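Local coordinates for putative uncharacterized protein (PDB 3M3I) that is of unknown function but belongs to the cupin superfamily (DUF985), whose members fold as beta barrels, and is found as a two-chain assembly, at residues H47-E52 and R57-T62; G37-V42 and F182-F187; E82-H87 and L92-I97. One frame throughout, in Å; residues are numbered along the deposited sequence.

How the interactions relate
Interactions 1 and 2 touch, with centres about 13 Å apart. Arg57 NE of interaction 1 forms a salt bridge with Asp186 OD2 of interaction 2 at 2.7 Å. Thr61 OG1 and Phe182 N, 2.7 Å apart, probably form a hydrogen bond. Strands 38-44 and 56-67, from the two contacts, are neighbours in one antiparallel sheet. The centre of interaction 3 is about 5 Å from the chain centre; the contact joins this sheet to the second. Its centre is about 20 Å from that of interaction 1 (nearest atoms about 7 Å) and about 15 Å from that of interaction 2 (nearest atoms about 6 Å). Interactions 1 and 3 both reach the second subunit.

Interaction 1. Residues H47-E52 and R57-T62; sequences HKVDNE and RHAYTT
Val49 and Arg57 form an antiparallel hydrogen-bonded pair in the beta hairpin of strands 48-50 and 56-67: Val49 N donates to Arg57 O at 2.7 Å, and Arg57 N donates back to Val49 O at 2.8 Å. Both bonds are nearly straight. Beyond the non-hydrogen-bonded pair Lys48-His58, Ala59 N donates to His47 O at 2.9 Å. The Lys48 and His58 side chains diverge. Val49 and Arg57 point to one face of the hairpin. Val49 CG1 is anti to the carbonyl carbon (chi1 -56°), which leaves CG2 to meet Ala59 CA at 3.9 Å. Ala59 CB lies at the edge of the His47 ring, near its plane. Asn51 ND2 lies 3.7 Å from Arg57 NE, oblique to the guanidinium, with the two planes 69° apart; they are not hydrogen-bonded. Asn51 OD1 accepts from the N atoms of Glu53 and Asn55 in the turn. Arg57 NE forms a salt bridge with Asp186. His47 NE2 bonds Asp50 O of the second subunit, so the hairpin edge belongs to the dimer contact. Strand 56-67 lies between strand 172-179 on one side and strands 38-44 and 48-50 on the other.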
loop_
_atom_site.group_PDB
_atom_site.type_symbol
_atom_site.label_atom_id
_atom_site.label_comp_id
_atom_site.label_asym_id
_atom_site.label_seq_id
_atom_site.Cartn_x
_atom_site.Cartn_y
_atom_site.Cartn_z
ATOM N N HIS A 47 7.706 -15.236 3.362
ATOM C CA HIS A 47 8.404 -15.288 4.650
ATOM C C HIS A 47 7.410 -15.131 5.805
ATOM O O HIS A 47 6.590 -14.216 5.804
ATOM C CB HIS A 47 9.449 -14.168 4.685
ATOM C CG HIS A 47 10.172 -14.022 5.992
ATOM N ND1 HIS A 47 11.212 -14.844 6.367
ATOM C CD2 HIS A 47 10.038 -13.111 6.987
ATOM C CE1 HIS A 47 11.668 -14.464 7.545
ATOM N NE2 HIS A 47 10.977 -13.411 7.942
ATOM N N LYS A 48 7.496 -16.032 6.779
ATOM C CA LYS A 48 6.613 -16.036 7.939
ATOM C C LYS A 48 7.268 -15.390 9.167
ATOM O O LYS A 48 8.479 -15.474 9.357
ATOM C CB LYS A 48 6.218 -17.475 8.288
ATOM C CG LYS A 48 5.293 -18.150 7.284
ATOM C CD LYS A 48 4.408 -19.184 7.986
ATOM C CE LYS A 48 3.254 -19.704 7.111
ATOM N NZ LYS A 48 3.389 -21.147 6.689
ATOM N N VAL A 49 6.444 -14.767 10.006
ATOM C CA VAL A 49 6.921 -14.062 11.188
ATOM C C VAL A 49 5.967 -14.352 12.339
ATOM O O VAL A 49 4.886 -14.903 12.124
ATOM C CB VAL A 49 7.019 -12.511 10.938
ATOM C CG1 VAL A 49 7.875 -12.231 9.760
ATOM C CG2 VAL A 49 5.637 -11.880 10.705
ATOM N N ASP A 50 6.378 -13.983 13.550
ATOM C CA ASP A 50 5.515 -14.010 14.723
ATOM C C ASP A 50 4.766 -12.680 14.846
ATOM O O ASP A 50 5.373 -11.592 14.809
ATOM C CB ASP A 50 6.341 -14.253 15.996
ATOM C CG ASP A 50 6.806 -15.714 16.146
ATOM O OD1 ASP A 50 6.058 -16.661 15.793
ATOM O OD2 ASP A 50 7.919 -15.919 16.664
ATOM N N ASN A 51 3.449 -12.757 14.984
ATOM C CA ASN A 51 2.637 -11.555 15.125
ATOM C C ASN A 51 2.620 -10.998 16.575
ATOM O O ASN A 51 3.343 -11.469 17.447
ATOM C CB ASN A 51 1.215 -11.830 14.607
ATOM C CG ASN A 51 0.463 -12.757 15.502
ATOM O OD1 ASN A 51 1.023 -13.242 16.492
ATOM N ND2 ASN A 51 -0.808 -13.010 15.191
ATOM N N GLU A 52 1.787 -9.996 16.833
ATOM C CA GLU A 52 1.708 -9.383 18.161
ATOM C C GLU A 52 1.298 -10.356 19.270
ATOM O O GLU A 52 1.537 -10.075 20.433
ATOM C CB GLU A 52 0.730 -8.194 18.157
ATOM C CG GLU A 52 1.196 -6.969 17.348
ATOM C CD GLU A 52 0.924 -7.062 15.848
ATOM O OE1 GLU A 52 0.613 -8.172 15.338
ATOM O OE2 GLU A 52 1.034 -6.014 15.178
ATOM N N ARG A 57 2.491 -15.975 11.126
ATOM C CA ARG A 57 1.730 -15.300 10.083
ATOM C C ARG A 57 2.688 -14.934 8.968
ATOM O O ARG A 57 3.904 -14.908 9.174
ATOM C CB ARG A 57 1.102 -14.045 10.642
ATOM C CG ARG A 57 0.104 -14.283 11.763
ATOM C CD ARG A 57 -1.259 -14.698 11.241
ATOM N NE ARG A 57 -2.184 -14.976 12.341
ATOM C CZ ARG A 57 -2.310 -16.161 12.947
ATOM N NH1 ARG A 57 -1.578 -17.201 12.564
ATOM N NH2 ARG A 57 -3.177 -16.302 13.949
ATOM N N HIS A 58 2.157 -14.690 7.782
ATOM C CA HIS A 58 2.945 -14.111 6.702
ATOM C C HIS A 58 3.422 -12.715 7.128
ATOM O O HIS A 58 2.704 -12.014 7.843
ATOM C CB HIS A 58 2.103 -14.003 5.418
ATOM C CG HIS A 58 1.655 -15.328 4.878
ATOM N ND1 HIS A 58 0.411 -15.861 5.142
ATOM C CD2 HIS A 58 2.301 -16.239 4.112
ATOM C CE1 HIS A 58 0.313 -17.040 4.548
ATOM N NE2 HIS A 58 1.447 -17.291 3.917
ATOM N N ALA A 59 4.626 -12.325 6.707
ATOM C CA ALA A 59 5.124 -10.980 6.982
ATOM C C ALA A 59 4.035 -9.957 6.691
ATOM O O ALA A 59 3.710 -9.132 7.535
ATOM C CB ALA A 59 6.370 -10.666 6.161
ATOM N N TYR A 60 3.492 -10.029 5.478
ATOM C CA TYR A 60 2.381 -9.190 5.055
ATOM C C TYR A 60 1.450 -9.980 4.146
ATOM O O TYR A 60 1.825 -11.006 3.593
ATOM C CB TYR A 60 2.885 -7.960 4.309
ATOM C CG TYR A 60 3.502 -8.291 2.970
ATOM C CD1 TYR A 60 2.760 -8.243 1.808
ATOM C CD2 TYR A 60 4.827 -8.670 2.873
ATOM C CE1 TYR A 60 3.320 -8.565 0.595
ATOM C CE2 TYR A 60 5.396 -8.994 1.647
ATOM C CZ TYR A 60 4.632 -8.942 0.514
ATOM O OH TYR A 60 5.191 -9.260 -0.700
ATOM N N THR A 61 0.233 -9.474 4.017
ATOM C CA THR A 61 -0.750 -9.937 3.065
ATOM C C THR A 61 -1.362 -8.669 2.511
ATOM O O THR A 61 -1.457 -7.684 3.226
ATOM C CB THR A 61 -1.832 -10.813 3.733
ATOM O OG1 THR A 61 -2.449 -10.099 4.799
ATOM C CG2 THR A 61 -1.241 -12.110 4.294
ATOM N N THR A 62 -1.738 -8.670 1.233
ATOM C CA THR A 62 -2.352 -7.477 0.613
ATOM C C THR A 62 -3.648 -7.841 -0.084
ATOM O O THR A 62 -3.879 -9.008 -0.416
ATOM C CB THR A 62 -1.438 -6.763 -0.436
ATOM O OG1 THR A 62 -1.627 -7.366 -1.719
ATOM C CG2 THR A 62 0.041 -6.820 -0.055
#

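Interaction 2. Residues G37-V42 and F182-F187; sequences GYYSEV and FDYRDF
A pair of tyrosines joins strand 38-44 of the larger cupin sheet to the loop that follows strand 172-179. Tyr39 comes from the strand and Tyr184 from a short 3-10 turn. Their side chains approach from opposite directions, and only the hydroxyl ends meet. Tyr184 OH donates a weak hydrogen bond to Tyr39 OH at 3.4 Å. The same oxygen is 3.9 Å from Tyr39 CZ and stands oblique to that ring. The contact is small and lies at the surface.

The loop holds Tyr184 by its own packing. Phe182 CE2 lies over the centre of one face of the Tyr184 ring, 3.6 Å above its plane. Phe187 CD2 is at the edge of the same ring, in its plane. With CG anti to the carbonyl carbon (chi1 -83°), the Tyr184 ring lies with one face on the edge of Phe182 and its hydroxyl toward Tyr39.

Behind it, Asp183 and Arg185 form a salt bridge within the turn. Arg185 grips the carboxylate side-on, with NH2 to Asp183 OD1 at 3.0 Å and NE to Asp183 OD2 at 3.1 Å. Both nitrogens come from above the carboxylate plane. Asp183 OD2 also accepts a hydrogen bond from Arg185 N at 2.8 Å through its anti lone pair, which makes an Asx turn.

Tyr39 also meets His33 edge-to-face. Its backbone pairs with Val31 of strand 31-32, while Tyr38 and Ser40 pair with strand 56-67 on the other side. Tyr184 rests on Pro34, in the loop between strands 31-32 and 38-44.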
loop_
_atom_site.group_PDB
_atom_site.type_symbol
_atom_site.label_atom_id
_atom_site.label_comp_id
_atom_site.label_asym_id
_atom_site.label_seq_id
_atom_site.Cartn_x
_atom_site.Cartn_y
_atom_site.Cartn_z
ATOM N N GLY A 37 -18.530 -4.656 1.658
ATOM C CA GLY A 37 -17.707 -4.256 0.531
ATOM C C GLY A 37 -17.161 -5.418 -0.270
ATOM O O GLY A 37 -17.549 -6.543 -0.063
ATOM N N TYR A 38 -16.235 -5.129 -1.180
ATOM C CA TYR A 38 -15.743 -6.122 -2.135
ATOM C C TYR A 38 -14.216 -6.277 -2.033
ATOM O O TYR A 38 -13.527 -5.363 -1.594
ATOM C CB TYR A 38 -16.207 -5.741 -3.545
ATOM C CG TYR A 38 -17.724 -5.587 -3.622
ATOM C CD1 TYR A 38 -18.347 -4.417 -3.207
ATOM C CD2 TYR A 38 -18.531 -6.622 -4.083
ATOM C CE1 TYR A 38 -19.730 -4.272 -3.254
ATOM C CE2 TYR A 38 -19.915 -6.485 -4.139
ATOM C CZ TYR A 38 -20.509 -5.306 -3.714
ATOM O OH TYR A 38 -21.886 -5.155 -3.762
ATOM N N TYR A 39 -13.684 -7.442 -2.405
ATOM C CA TYR A 39 -12.252 -7.667 -2.276
ATOM C C TYR A 39 -11.657 -8.804 -3.109
ATOM O O TYR A 39 -12.362 -9.593 -3.694
ATOM C CB TYR A 39 -11.904 -7.887 -0.804
ATOM C CG TYR A 39 -11.896 -9.325 -0.372
ATOM C CD1 TYR A 39 -10.743 -9.906 0.146
ATOM C CD2 TYR A 39 -13.033 -10.106 -0.464
ATOM C CE1 TYR A 39 -10.734 -11.219 0.547
ATOM C CE2 TYR A 39 -13.027 -11.419 -0.070
ATOM C CZ TYR A 39 -11.877 -11.968 0.433
ATOM O OH TYR A 39 -11.869 -13.279 0.846
ATOM N N SER A 40 -10.327 -8.848 -3.157
ATOM C CA SER A 40 -9.622 -10.050 -3.586
ATOM C C SER A 40 -8.198 -10.058 -3.047
ATOM O O SER A 40 -7.568 -9.027 -2.954
ATOM C CB SER A 40 -9.608 -10.172 -5.105
ATOM O OG SER A 40 -8.902 -9.095 -5.669
ATOM N N GLU A 41 -7.705 -11.235 -2.697
ATOM C CA GLU A 41 -6.312 -11.415 -2.331
ATOM C C GLU A 41 -5.417 -11.156 -3.552
ATOM O O GLU A 41 -5.803 -11.419 -4.684
ATOM C CB GLU A 41 -6.091 -12.822 -1.753
ATOM C CG GLU A 41 -6.866 -13.065 -0.453
ATOM C CD GLU A 41 -6.636 -14.454 0.157
ATOM O OE1 GLU A 41 -5.492 -14.963 0.099
ATOM O OE2 GLU A 41 -7.598 -15.041 0.716
ATOM N N VAL A 42 -4.237 -10.594 -3.309
ATOM C CA VAL A 42 -3.285 -10.302 -4.363
ATOM C C VAL A 42 -2.018 -11.057 -4.046
ATOM O O VAL A 42 -1.737 -12.060 -4.682
ATOM C CB VAL A 42 -3.044 -8.786 -4.514
ATOM C CG1 VAL A 42 -2.252 -8.489 -5.769
ATOM C CG2 VAL A 42 -4.381 -8.059 -4.550
ATOM N N PHE A 182 -2.725 -10.921 7.393
ATOM C CA PHE A 182 -4.101 -11.259 7.718
ATOM C C PHE A 182 -4.327 -12.786 7.831
ATOM O O PHE A 182 -3.771 -13.588 7.072
ATOM C CB PHE A 182 -5.043 -10.644 6.663
ATOM C CG PHE A 182 -6.490 -10.881 6.941
ATOM C CD1 PHE A 182 -7.206 -10.016 7.733
ATOM C CD2 PHE A 182 -7.137 -11.969 6.416
ATOM C CE1 PHE A 182 -8.535 -10.240 7.996
ATOM C CE2 PHE A 182 -8.461 -12.189 6.686
ATOM C CZ PHE A 182 -9.151 -11.324 7.477
ATOM N N ASP A 183 -5.159 -13.160 8.800
ATOM C CA ASP A 183 -5.568 -14.533 9.015
ATOM C C ASP A 183 -6.936 -14.432 9.667
ATOM O O ASP A 183 -7.108 -13.695 10.634
ATOM C CB ASP A 183 -4.558 -15.270 9.912
ATOM C CG ASP A 183 -4.823 -16.782 10.009
ATOM O OD1 ASP A 183 -3.933 -17.572 9.642
ATOM O OD2 ASP A 183 -5.919 -17.197 10.471
ATOM N N TYR A 184 -7.924 -15.150 9.130
ATOM C CA TYR A 184 -9.286 -15.070 9.672
ATOM C C TYR A 184 -9.352 -15.509 11.139
ATOM O O TYR A 184 -10.305 -15.173 11.839
ATOM C CB TYR A 184 -10.278 -15.857 8.813
ATOM C CG TYR A 184 -10.782 -15.100 7.599
ATOM C CD1 TYR A 184 -11.696 -14.073 7.728
ATOM C CD2 TYR A 184 -10.339 -15.421 6.315
ATOM C CE1 TYR A 184 -12.166 -13.379 6.602
ATOM C CE2 TYR A 184 -10.792 -14.728 5.183
ATOM C CZ TYR A 184 -11.703 -13.718 5.336
ATOM O OH TYR A 184 -12.153 -13.035 4.225
ATOM N N ARG A 185 -8.326 -16.213 11.632
ATOM C CA ARG A 185 -8.287 -16.522 13.049
ATOM C C ARG A 185 -8.190 -15.246 13.883
ATOM O O ARG A 185 -8.622 -15.250 15.029
ATOM C CB ARG A 185 -7.183 -17.515 13.381
ATOM C CG ARG A 185 -7.512 -18.947 12.967
ATOM C CD ARG A 185 -6.364 -19.908 13.157
ATOM N NE ARG A 185 -5.220 -19.577 12.314
ATOM C CZ ARG A 185 -4.115 -20.320 12.176
ATOM N NH1 ARG A 185 -3.983 -21.489 12.798
ATOM N NH2 ARG A 185 -3.139 -19.898 11.378
ATOM N N ASP A 186 -7.661 -14.163 13.293
ATOM C CA ASP A 186 -7.559 -12.842 13.930
ATOM C C ASP A 186 -8.653 -11.846 13.494
ATOM O O ASP A 186 -8.518 -10.628 13.697
ATOM C CB ASP A 186 -6.208 -12.217 13.575
ATOM C CG ASP A 186 -5.059 -13.164 13.769
ATOM O OD1 ASP A 186 -5.046 -13.840 14.793
ATOM O OD2 ASP A 186 -4.154 -13.225 12.912
ATOM N N PHE A 187 -9.720 -12.343 12.878
ATOM C CA PHE A 187 -10.777 -11.495 12.342
ATOM C C PHE A 187 -11.962 -11.625 13.253
ATOM O O PHE A 187 -12.537 -12.728 13.402
ATOM C CB PHE A 187 -11.098 -11.949 10.935
ATOM C CG PHE A 187 -12.200 -11.180 10.265
ATOM C CD1 PHE A 187 -11.979 -9.890 9.790
ATOM C CD2 PHE A 187 -13.449 -11.768 10.052
ATOM C CE1 PHE A 187 -12.980 -9.201 9.150
ATOM C CE2 PHE A 187 -14.451 -11.077 9.414
ATOM C CZ PHE A 187 -14.223 -9.792 8.956
#

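Interaction 3. Residues E82-H87 and L92-I97; sequences ETWMYH and LQLHVI
Trp84 and Leu94 meet in the interior of the cupin beta barrel. Strand 81-87 belongs to one antiparallel sheet and strand 92-98 to the other. The two segments share no hydrogen bond, so the contact is made by side chains alone. Trp84, Leu92 and Leu94 all point toward the facing segment, and all three are buried.

Leu94 CD2 makes a CH-pi contact with the indole. It lies 4.0 Å from the centroid of the six-membered ring of Trp84, only 11° off the ring normal. It is therefore squarely over one face. The same methyl is 3.9 Å from Trp84 CE2. Leu94 CD1 lies 4.1 Å from Trp84 CG, on the five-membered ring. Both methyls of the leucine thus bear on the indole. Leu92 crosses Trp84 at about a right angle and brings its CD2 obliquely to the benzene part of the indole. The modelled separation there is too short to be reliable.

Several neighbours set these side chains in place. The Trp84 ring meets Phe65 with the planes at about 75°, and it also touches Phe156 and Val150. Leu92 and Leu94 both rest on Val136 of strand 130-136. The backbone of Trp84 pairs with Tyr148 of strand 147-150, while Thr83 and Met85 on either side of it pair with strand 172-179. At the polar corner of the indole, Trp84 NE1 donates a weak, bent hydrogen bond to Glu82 OE1, 3.3 Å long with an angle of 125° at the hydrogen.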
loop_
_atom_site.group_PDB
_atom_site.type_symbol
_atom_site.label_atom_id
_atom_site.label_comp_id
_atom_site.label_asym_id
_atom_site.label_seq_id
_atom_site.Cartn_x
_atom_site.Cartn_y
_atom_site.Cartn_z
ATOM N N GLU A 82 -3.258 -2.266 9.705
ATOM C CA GLU A 82 -3.689 -2.350 8.323
ATOM C C GLU A 82 -3.576 -0.984 7.631
ATOM O O GLU A 82 -4.158 0.005 8.078
ATOM C CB GLU A 82 -5.117 -2.856 8.261
ATOM C CG GLU A 82 -5.622 -3.002 6.841
ATOM C CD GLU A 82 -7.022 -3.558 6.763
ATOM O OE1 GLU A 82 -7.883 -3.139 7.569
ATOM O OE2 GLU A 82 -7.249 -4.403 5.880
ATOM N N THR A 83 -2.840 -0.951 6.528
ATOM C CA THR A 83 -2.550 0.293 5.827
ATOM C C THR A 83 -3.413 0.386 4.574
ATOM O O THR A 83 -3.431 -0.543 3.769
ATOM C CB THR A 83 -1.033 0.395 5.452
ATOM O OG1 THR A 83 -0.233 0.408 6.644
ATOM C CG2 THR A 83 -0.760 1.643 4.664
ATOM N N TRP A 84 -4.098 1.520 4.422
ATOM C CA TRP A 84 -5.062 1.777 3.346
ATOM C C TRP A 84 -4.543 2.801 2.332
ATOM O O TRP A 84 -4.309 3.929 2.701
ATOM C CB TRP A 84 -6.341 2.342 3.962
ATOM C CG TRP A 84 -7.048 1.369 4.807
ATOM C CD1 TRP A 84 -6.618 0.837 5.984
ATOM C CD2 TRP A 84 -8.332 0.800 4.551
ATOM N NE1 TRP A 84 -7.550 -0.038 6.476
ATOM C CE2 TRP A 84 -8.612 -0.086 5.612
ATOM C CE3 TRP A 84 -9.267 0.944 3.521
ATOM C CZ2 TRP A 84 -9.782 -0.826 5.677
ATOM C CZ3 TRP A 84 -10.441 0.218 3.586
ATOM C CH2 TRP A 84 -10.690 -0.662 4.663
ATOM N N MET A 85 -4.422 2.419 1.058
ATOM C CA MET A 85 -3.878 3.277 -0.007
ATOM C C MET A 85 -4.940 3.607 -1.053
ATOM O O MET A 85 -5.452 2.702 -1.676
ATOM C CB MET A 85 -2.751 2.558 -0.751
ATOM C CG MET A 85 -1.357 2.808 -0.244
ATOM S SD MET A 85 -0.792 1.773 1.103
ATOM C CE MET A 85 -1.399 0.140 0.686
ATOM N N TYR A 86 -5.215 4.891 -1.279
ATOM C CA TYR A 86 -6.192 5.335 -2.265
ATOM C C TYR A 86 -5.746 5.100 -3.735
ATOM O O TYR A 86 -4.637 5.446 -4.113
ATOM C CB TYR A 86 -6.511 6.825 -2.063
ATOM C CG TYR A 86 -7.393 7.399 -3.152
ATOM C CD1 TYR A 86 -6.840 7.860 -4.352
ATOM C CD2 TYR A 86 -8.784 7.455 -3.001
ATOM C CE1 TYR A 86 -7.639 8.388 -5.359
ATOM C CE2 TYR A 86 -9.604 7.984 -4.015
ATOM C CZ TYR A 86 -9.020 8.437 -5.192
ATOM O OH TYR A 86 -9.793 8.935 -6.207
ATOM N N HIS A 87 -6.642 4.529 -4.547
ATOM C CA HIS A 87 -6.393 4.276 -5.978
ATOM C C HIS A 87 -7.346 5.042 -6.890
ATOM O O HIS A 87 -6.906 5.633 -7.875
ATOM C CB HIS A 87 -6.523 2.787 -6.292
ATOM C CG HIS A 87 -5.404 1.950 -5.759
ATOM N ND1 HIS A 87 -4.088 2.349 -5.803
ATOM C CD2 HIS A 87 -5.401 0.711 -5.216
ATOM C CE1 HIS A 87 -3.323 1.403 -5.291
ATOM N NE2 HIS A 87 -4.095 0.398 -4.928
ATOM N N LEU A 92 -12.641 7.415 0.767
ATOM C CA LEU A 92 -13.136 6.377 1.645
ATOM C C LEU A 92 -13.121 6.941 3.069
ATOM O O LEU A 92 -12.069 7.379 3.558
ATOM C CB LEU A 92 -12.203 5.174 1.554
ATOM C CG LEU A 92 -12.711 3.797 1.965
ATOM C CD1 LEU A 92 -13.251 3.056 0.757
ATOM C CD2 LEU A 92 -11.576 3.014 2.579
ATOM N N GLN A 93 -14.273 6.951 3.729
ATOM C CA GLN A 93 -14.334 7.405 5.103
ATOM C C GLN A 93 -14.122 6.224 6.025
ATOM O O GLN A 93 -14.905 5.269 6.023
ATOM C CB GLN A 93 -15.656 8.094 5.410
ATOM C CG GLN A 93 -15.649 8.765 6.763
ATOM C CD GLN A 93 -16.921 9.509 7.071
ATOM O OE1 GLN A 93 -17.552 10.075 6.192
ATOM N NE2 GLN A 93 -17.289 9.529 8.336
ATOM N N LEU A 94 -13.040 6.297 6.788
ATOM C CA LEU A 94 -12.664 5.279 7.736
ATOM C C LEU A 94 -13.171 5.732 9.093
ATOM O O LEU A 94 -12.961 6.883 9.487
ATOM C CB LEU A 94 -11.143 5.120 7.790
ATOM C CG LEU A 94 -10.479 4.178 6.802
ATOM C CD1 LEU A 94 -8.976 4.392 6.799
ATOM C CD2 LEU A 94 -10.813 2.744 7.204
ATOM N N HIS A 95 -13.830 4.824 9.797
ATOM C CA HIS A 95 -14.375 5.083 11.118
ATOM C C HIS A 95 -13.551 4.267 12.092
ATOM O O HIS A 95 -13.761 3.062 12.199
ATOM C CB HIS A 95 -15.845 4.647 11.175
ATOM C CG HIS A 95 -16.720 5.328 10.167
ATOM N ND1 HIS A 95 -17.774 6.142 10.521
ATOM C CD2 HIS A 95 -16.700 5.306 8.813
ATOM C CE1 HIS A 95 -18.365 6.589 9.429
ATOM N NE2 HIS A 95 -17.725 6.103 8.380
ATOM N N VAL A 96 -12.632 4.901 12.800
ATOM C CA VAL A 96 -11.646 4.186 13.614
ATOM C C VAL A 96 -11.834 4.472 15.108
ATOM O O VAL A 96 -11.652 5.602 15.547
ATOM C CB VAL A 96 -10.203 4.595 13.206
ATOM C CG1 VAL A 96 -9.172 3.815 13.994
ATOM C CG2 VAL A 96 -9.979 4.386 11.714
ATOM N N ILE A 97 -12.195 3.459 15.893
ATOM C CA ILE A 97 -12.182 3.596 17.345
ATOM C C ILE A 97 -10.883 2.953 17.834
ATOM O O ILE A 97 -10.694 1.759 17.679
ATOM C CB ILE A 97 -13.389 2.923 18.030
ATOM C CG1 ILE A 97 -14.710 3.329 17.365
ATOM C CG2 ILE A 97 -13.396 3.284 19.509
ATOM C CD1 ILE A 97 -15.857 2.352 17.599
#